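Local coordinates for putative glycosylhydrolase (Parabacteroides distasonis, PDB 3S5Q), which is a putative glycosyl hydrolase with a concanavalin A-like fold, possibly acting on 3-keto-disaccharides, at residues N87-S92 with E178-P183; A159-W164 with I182-M187. All coordinates share one frame; numbering follows the deposited sequence.

Contact 1 (N87-S92 with E178-P183)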
loop_
_atom_site.group_PDB
_atom_site.type_symbol
_atom_site.label_atom_id
_atom_site.label_comp_id
_atom_site.label_asym_id
_atom_site.label_seq_id
_atom_site.Cartn_x
_atom_site.Cartn_y
_atom_site.Cartn_z
ATOM N N ASN A 87 9.595 8.440 -12.529
ATOM C CA ASN A 87 9.289 7.305 -13.353
ATOM C C ASN A 87 8.981 6.135 -12.432
ATOM O O ASN A 87 9.624 5.116 -12.532
ATOM C CB ASN A 87 10.521 7.046 -14.257
ATOM C CG ASN A 87 10.295 5.969 -15.277
ATOM O OD1 ASN A 87 9.171 5.729 -15.682
ATOM N ND2 ASN A 87 11.388 5.299 -15.707
ATOM N N TRP A 88 8.005 6.280 -11.524
ATOM C CA TRP A 88 7.842 5.315 -10.429
ATOM C C TRP A 88 7.309 3.948 -10.875
ATOM O O TRP A 88 7.605 2.941 -10.245
ATOM C CB TRP A 88 6.972 5.862 -9.275
ATOM C CG TRP A 88 5.515 6.081 -9.631
ATOM C CD1 TRP A 88 4.984 7.182 -10.214
ATOM C CD2 TRP A 88 4.439 5.169 -9.421
ATOM N NE1 TRP A 88 3.622 7.018 -10.392
ATOM C CE2 TRP A 88 3.265 5.787 -9.905
ATOM C CE3 TRP A 88 4.351 3.887 -8.878
ATOM C CZ2 TRP A 88 2.013 5.160 -9.858
ATOM C CZ3 TRP A 88 3.119 3.265 -8.824
ATOM C CH2 TRP A 88 1.962 3.893 -9.318
ATOM N N ILE A 89 6.563 3.897 -11.968
ATOM C CA ILE A 89 5.874 2.648 -12.300
ATOM C C ILE A 89 6.856 1.460 -12.456
ATOM O O ILE A 89 6.666 0.452 -11.822
ATOM C CB ILE A 89 4.916 2.812 -13.497
ATOM C CG1 ILE A 89 3.692 3.638 -13.054
ATOM C CG2 ILE A 89 4.488 1.400 -14.047
ATOM C CD1 ILE A 89 2.873 4.256 -14.236
ATOM N N PRO A 90 7.887 1.582 -13.301
ATOM C CA PRO A 90 8.857 0.508 -13.451
ATOM C C PRO A 90 9.977 0.557 -12.428
ATOM O O PRO A 90 10.893 -0.259 -12.528
ATOM C CB PRO A 90 9.443 0.787 -14.830
ATOM C CG PRO A 90 9.331 2.268 -14.942
ATOM C CD PRO A 90 8.052 2.585 -14.363
ATOM N N SER A 91 9.911 1.484 -11.475
ATOM C CA SER A 91 11.003 1.721 -10.566
ATOM C C SER A 91 10.562 1.541 -9.132
ATOM O O SER A 91 11.123 2.174 -8.239
ATOM C CB SER A 91 11.535 3.149 -10.729
ATOM O OG SER A 91 11.691 3.508 -12.085
ATOM N N SER A 92 9.535 0.718 -8.907
ATOM C CA SER A 92 9.034 0.508 -7.567
ATOM C C SER A 92 8.204 -0.759 -7.493
ATOM O O SER A 92 7.936 -1.417 -8.520
ATOM C CB SER A 92 8.206 1.723 -7.134
ATOM O OG SER A 92 7.069 1.798 -7.949
ATOM N N GLU A 178 2.603 -5.673 -18.700
ATOM C CA GLU A 178 3.645 -5.272 -19.667
ATOM C C GLU A 178 4.453 -4.074 -19.191
ATOM O O GLU A 178 5.654 -3.951 -19.490
ATOM C CB GLU A 178 3.040 -4.913 -21.043
ATOM N N TRP A 179 3.774 -3.197 -18.452
ATOM C CA TRP A 179 4.335 -1.947 -17.957
ATOM C C TRP A 179 5.136 -2.098 -16.632
ATOM O O TRP A 179 5.606 -1.097 -16.083
ATOM C CB TRP A 179 3.189 -0.896 -17.832
ATOM C CG TRP A 179 2.107 -1.238 -16.850
ATOM C CD1 TRP A 179 2.077 -0.922 -15.511
ATOM C CD2 TRP A 179 0.876 -1.921 -17.121
ATOM N NE1 TRP A 179 0.930 -1.416 -14.928
ATOM C CE2 TRP A 179 0.166 -2.016 -15.889
ATOM C CE3 TRP A 179 0.332 -2.507 -18.258
ATOM C CZ2 TRP A 179 -1.065 -2.656 -15.776
ATOM C CZ3 TRP A 179 -0.955 -3.138 -18.147
ATOM C CH2 TRP A 179 -1.620 -3.201 -16.932
ATOM N N LEU A 180 5.280 -3.344 -16.135
ATOM C CA LEU A 180 6.105 -3.665 -14.970
ATOM C C LEU A 180 7.200 -4.672 -15.395
ATOM O O LEU A 180 7.135 -5.853 -15.029
ATOM C CB LEU A 180 5.241 -4.244 -13.827
ATOM C CG LEU A 180 4.049 -3.395 -13.334
ATOM C CD1 LEU A 180 3.214 -4.183 -12.271
ATOM C CD2 LEU A 180 4.538 -2.043 -12.796
ATOM N N PRO A 181 8.185 -4.204 -16.192
ATOM C CA PRO A 181 9.060 -5.147 -16.912
ATOM C C PRO A 181 10.282 -5.649 -16.136
ATOM O O PRO A 181 10.944 -6.565 -16.604
ATOM C CB PRO A 181 9.495 -4.347 -18.175
ATOM C CG PRO A 181 9.355 -2.896 -17.800
ATOM C CD PRO A 181 8.257 -2.835 -16.745
ATOM N N ILE A 182 10.608 -5.046 -14.992
ATOM C CA ILE A 182 11.858 -5.377 -14.341
ATOM C C ILE A 182 11.660 -6.597 -13.471
ATOM O O ILE A 182 10.752 -6.598 -12.662
ATOM C CB ILE A 182 12.405 -4.215 -13.470
ATOM C CG1 ILE A 182 12.301 -2.863 -14.221
ATOM C CG2 ILE A 182 13.854 -4.560 -12.987
ATOM C CD1 ILE A 182 12.970 -2.841 -15.551
ATOM N N PRO A 183 12.525 -7.636 -13.610
ATOM C CA PRO A 183 12.376 -8.823 -12.792
ATOM C C PRO A 183 12.429 -8.384 -11.337
ATOM O O PRO A 183 13.335 -7.653 -10.957
ATOM C CB PRO A 183 13.599 -9.682 -13.179
ATOM C CG PRO A 183 13.938 -9.248 -14.503
ATOM C CD PRO A 183 13.641 -7.773 -14.544
#
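The W179 indole meets I89 at its edge, where CG2 of the isoleucine lies in the plane of the ring, 3.7 Å from CD1. The other branch of I89 meets a second indole, that of W88: CG1 sits over the centre of one of its faces, 3.8 Å above the plane, while S92 OG lies at the edge of that ring. I89 thus forks between two tryptophans in two different ways. Its first torsion explains the split, for CG2 stands anti to the backbone N and CG1 anti to the carbonyl carbon (chi1 -72°). The CG2 methyl also rests 3.4 Å from W179 O and against L180 CD2, a buried leucine methyl that comes 3.4 Å from I89 O. Farther along, I182 CG1 lies against the carbonyl of P90, and the rings of P90 and P181 approach more loosely, CB to CD at 4.3 Å. The cohesion is made of methyl, methylene and carbonyl contacts, and the hydrogen bonds that shape the contact belong to the loop that carries 87-92. W88 O receives two donors from opposite faces of its plane: S91 N, which closes a turn through I89 and P90, and S92 OG at 2.6 Å. S91 OG reaches N87 O at 2.7 Å, so both serine hydroxyls bond back to carbonyls at or just before the start of the turn that presents I89 and P90. W88 is placed in turn by an edge-to-face meeting with W54 and by V79 and C82 of strand 75-82. In this concanavalin A-like beta-sandwich the apolar meeting is a surface contact between two connections: the loop linking antiparallel strands 75-82 and 93-98 lies against the excursion between strands 154-160 and 192-195.

Contact 2 (A159-W164 with I182-M187); sequences ANLADW and IPYANM
A185 N donates to W164 O across the contact at 2.9 Å, with an angle of 156° at the hydrogen; the donor stands above the carbonyl plane, 38° out of it. The A185 methyl lies close to the same oxygen, CB to O at 3.1 Å, and also faces L161 O, so the small residue sits against two carbonyls. Beside it, W164 CB packs on Y184 CB at 3.7 Å, after which the two aromatic side chains diverge. L161 CD2 reaches Y184 CD2 at 4.0 Å, its CG carried anti to the carbonyl carbon (chi1 -66°). The carbonyls come from the 3-10 turn 161-163 and the residue just after it, where the chain leaves strand 154-160 of the concanavalin A-like sandwich. An Asx turn opens it, N160 OD1 accepting from A162 N at 3.2 Å, and W164 N returns to L161 O. On the facing loop, N186 N bonds to P183 O, closing a turn through Y184 and A185. Beyond this shell, H120 stacks on the Y184 ring and also meets the W164 ring, whose NE1 is held by N170 OD1. I93 of strand 93-98 touches both L161 and Y184.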
loop_
_atom_site.group_PDB
_atom_site.type_symbol
_atom_site.label_atom_id
_atom_site.label_comp_id
_atom_site.label_asym_id
_atom_site.label_seq_id
_atom_site.Cartn_x
_atom_site.Cartn_y
_atom_site.Cartn_z
ATOM N N ALA A 159 5.872 -13.076 0.258
ATOM C CA ALA A 159 6.564 -13.232 -0.998
ATOM C C ALA A 159 8.060 -12.982 -0.830
ATOM O O ALA A 159 8.487 -12.067 -0.101
ATOM C CB ALA A 159 5.891 -12.293 -2.080
ATOM N N ASN A 160 8.863 -13.848 -1.447
ATOM C CA ASN A 160 10.308 -13.647 -1.524
ATOM C C ASN A 160 10.649 -13.209 -2.961
ATOM O O ASN A 160 10.506 -14.009 -3.911
ATOM C CB ASN A 160 11.004 -14.946 -1.158
ATOM C CG ASN A 160 12.502 -14.898 -1.362
ATOM O OD1 ASN A 160 13.115 -13.826 -1.550
ATOM N ND2 ASN A 160 13.115 -16.080 -1.310
ATOM N N LEU A 161 11.053 -11.941 -3.100
ATOM C CA LEU A 161 11.211 -11.302 -4.405
ATOM C C LEU A 161 12.279 -12.001 -5.234
ATOM O O LEU A 161 12.256 -11.914 -6.450
ATOM C CB LEU A 161 11.529 -9.798 -4.290
ATOM C CG LEU A 161 10.450 -8.856 -3.693
ATOM C CD1 LEU A 161 11.029 -7.439 -3.675
ATOM C CD2 LEU A 161 9.099 -8.900 -4.412
ATOM N N ALA A 162 13.156 -12.748 -4.570
ATOM C CA ALA A 162 14.164 -13.540 -5.256
ATOM C C ALA A 162 13.580 -14.572 -6.227
ATOM O O ALA A 162 14.259 -14.964 -7.148
ATOM C CB ALA A 162 15.100 -14.226 -4.251
ATOM N N ASP A 163 12.338 -15.011 -5.997
ATOM C CA ASP A 163 11.650 -15.974 -6.862
ATOM C C ASP A 163 11.262 -15.370 -8.235
ATOM O O ASP A 163 11.049 -16.103 -9.198
ATOM C CB ASP A 163 10.379 -16.510 -6.176
ATOM C CG ASP A 163 10.657 -17.282 -4.887
ATOM O OD1 ASP A 163 11.817 -17.616 -4.598
ATOM O OD2 ASP A 163 9.684 -17.573 -4.172
ATOM N N TRP A 164 11.147 -14.040 -8.307
ATOM C CA TRP A 164 10.754 -13.339 -9.520
ATOM C C TRP A 164 11.945 -13.099 -10.449
ATOM O O TRP A 164 12.368 -11.965 -10.666
ATOM C CB TRP A 164 10.031 -12.056 -9.177
ATOM C CG TRP A 164 8.547 -12.313 -8.936
ATOM C CD1 TRP A 164 7.544 -12.162 -9.838
ATOM C CD2 TRP A 164 7.935 -12.852 -7.741
ATOM N NE1 TRP A 164 6.326 -12.541 -9.281
ATOM C CE2 TRP A 164 6.547 -12.979 -7.997
ATOM C CE3 TRP A 164 8.431 -13.257 -6.493
ATOM C CZ2 TRP A 164 5.636 -13.470 -7.024
ATOM C CZ3 TRP A 164 7.550 -13.767 -5.552
ATOM C CH2 TRP A 164 6.162 -13.859 -5.818
ATOM N N ILE A 182 10.608 -5.046 -14.992
ATOM C CA ILE A 182 11.858 -5.377 -14.341
ATOM C C ILE A 182 11.660 -6.597 -13.471
ATOM O O ILE A 182 10.752 -6.598 -12.662
ATOM C CB ILE A 182 12.405 -4.215 -13.470
ATOM C CG1 ILE A 182 12.301 -2.863 -14.221
ATOM C CG2 ILE A 182 13.854 -4.560 -12.987
ATOM C CD1 ILE A 182 12.970 -2.841 -15.551
ATOM N N PRO A 183 12.525 -7.636 -13.610
ATOM C CA PRO A 183 12.376 -8.823 -12.792
ATOM C C PRO A 183 12.429 -8.384 -11.337
ATOM O O PRO A 183 13.335 -7.653 -10.957
ATOM C CB PRO A 183 13.599 -9.682 -13.179
ATOM C CG PRO A 183 13.938 -9.248 -14.503
ATOM C CD PRO A 183 13.641 -7.773 -14.544
ATOM N N TYR A 184 11.422 -8.723 -10.546
ATOM C CA TYR A 184 11.432 -8.223 -9.176
ATOM C C TYR A 184 12.555 -8.809 -8.343
ATOM O O TYR A 184 12.906 -8.209 -7.314
ATOM C CB TYR A 184 10.103 -8.444 -8.496
ATOM C CG TYR A 184 9.087 -7.372 -8.740
ATOM C CD1 TYR A 184 9.220 -6.434 -9.773
ATOM C CD2 TYR A 184 7.952 -7.315 -7.942
ATOM C CE1 TYR A 184 8.237 -5.452 -9.976
ATOM C CE2 TYR A 184 6.974 -6.333 -8.135
ATOM C CZ TYR A 184 7.122 -5.422 -9.152
ATOM O OH TYR A 184 6.132 -4.496 -9.305
ATOM N N ALA A 185 13.165 -9.922 -8.788
ATOM C CA ALA A 185 14.420 -10.433 -8.148
ATOM C C ALA A 185 15.584 -9.459 -8.264
ATOM O O ALA A 185 16.528 -9.512 -7.459
ATOM C CB ALA A 185 14.832 -11.819 -8.719
ATOM N N ASN A 186 15.517 -8.570 -9.258
ATOM C CA ASN A 186 16.586 -7.576 -9.516
ATOM C C ASN A 186 16.331 -6.138 -8.990
ATOM O O ASN A 186 17.140 -5.213 -9.206
ATOM C CB ASN A 186 16.851 -7.545 -11.023
ATOM C CG ASN A 186 17.428 -8.877 -11.558
ATOM O OD1 ASN A 186 17.850 -9.751 -10.786
ATOM N ND2 ASN A 186 17.482 -9.008 -12.883
HETATM N N MSE A 187 15.178 -5.947 -8.339
HETATM C CA MSE A 187 14.753 -4.677 -7.777
HETATM C C MSE A 187 15.511 -4.386 -6.478
HETATM O O MSE A 187 15.556 -5.247 -5.597
HETATM C CB MSE A 187 13.251 -4.725 -7.491
HETATM C CG MSE A 187 12.350 -4.830 -8.765
HETATM SE SE MSE A 187 12.445 -3.267 -9.873
HETATM C CE MSE A 187 11.260 -2.109 -9.006
#

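The two contacts share I182 and P183, so successive parts of one loop meet different neighbours, with centres about 12 Å apart. Contact 1 lies at the surface and joins loop to loop through apolar touches, with hydrogen bonds inside 87-92 but none between its segments. Contact 2 is partly buried, with L161, W164 and Y184 inside, and ties the loop to the turn that follows strand 154-160 by a backbone hydrogen bond as well as by side chains. The selenomethionine M187, in the second segment of contact 2, reaches back to contact 1, its CE packing 3.3 Å from S92 N. H120 also links the pair, touching L180 in contact 1 and both aromatic rings of contact 2.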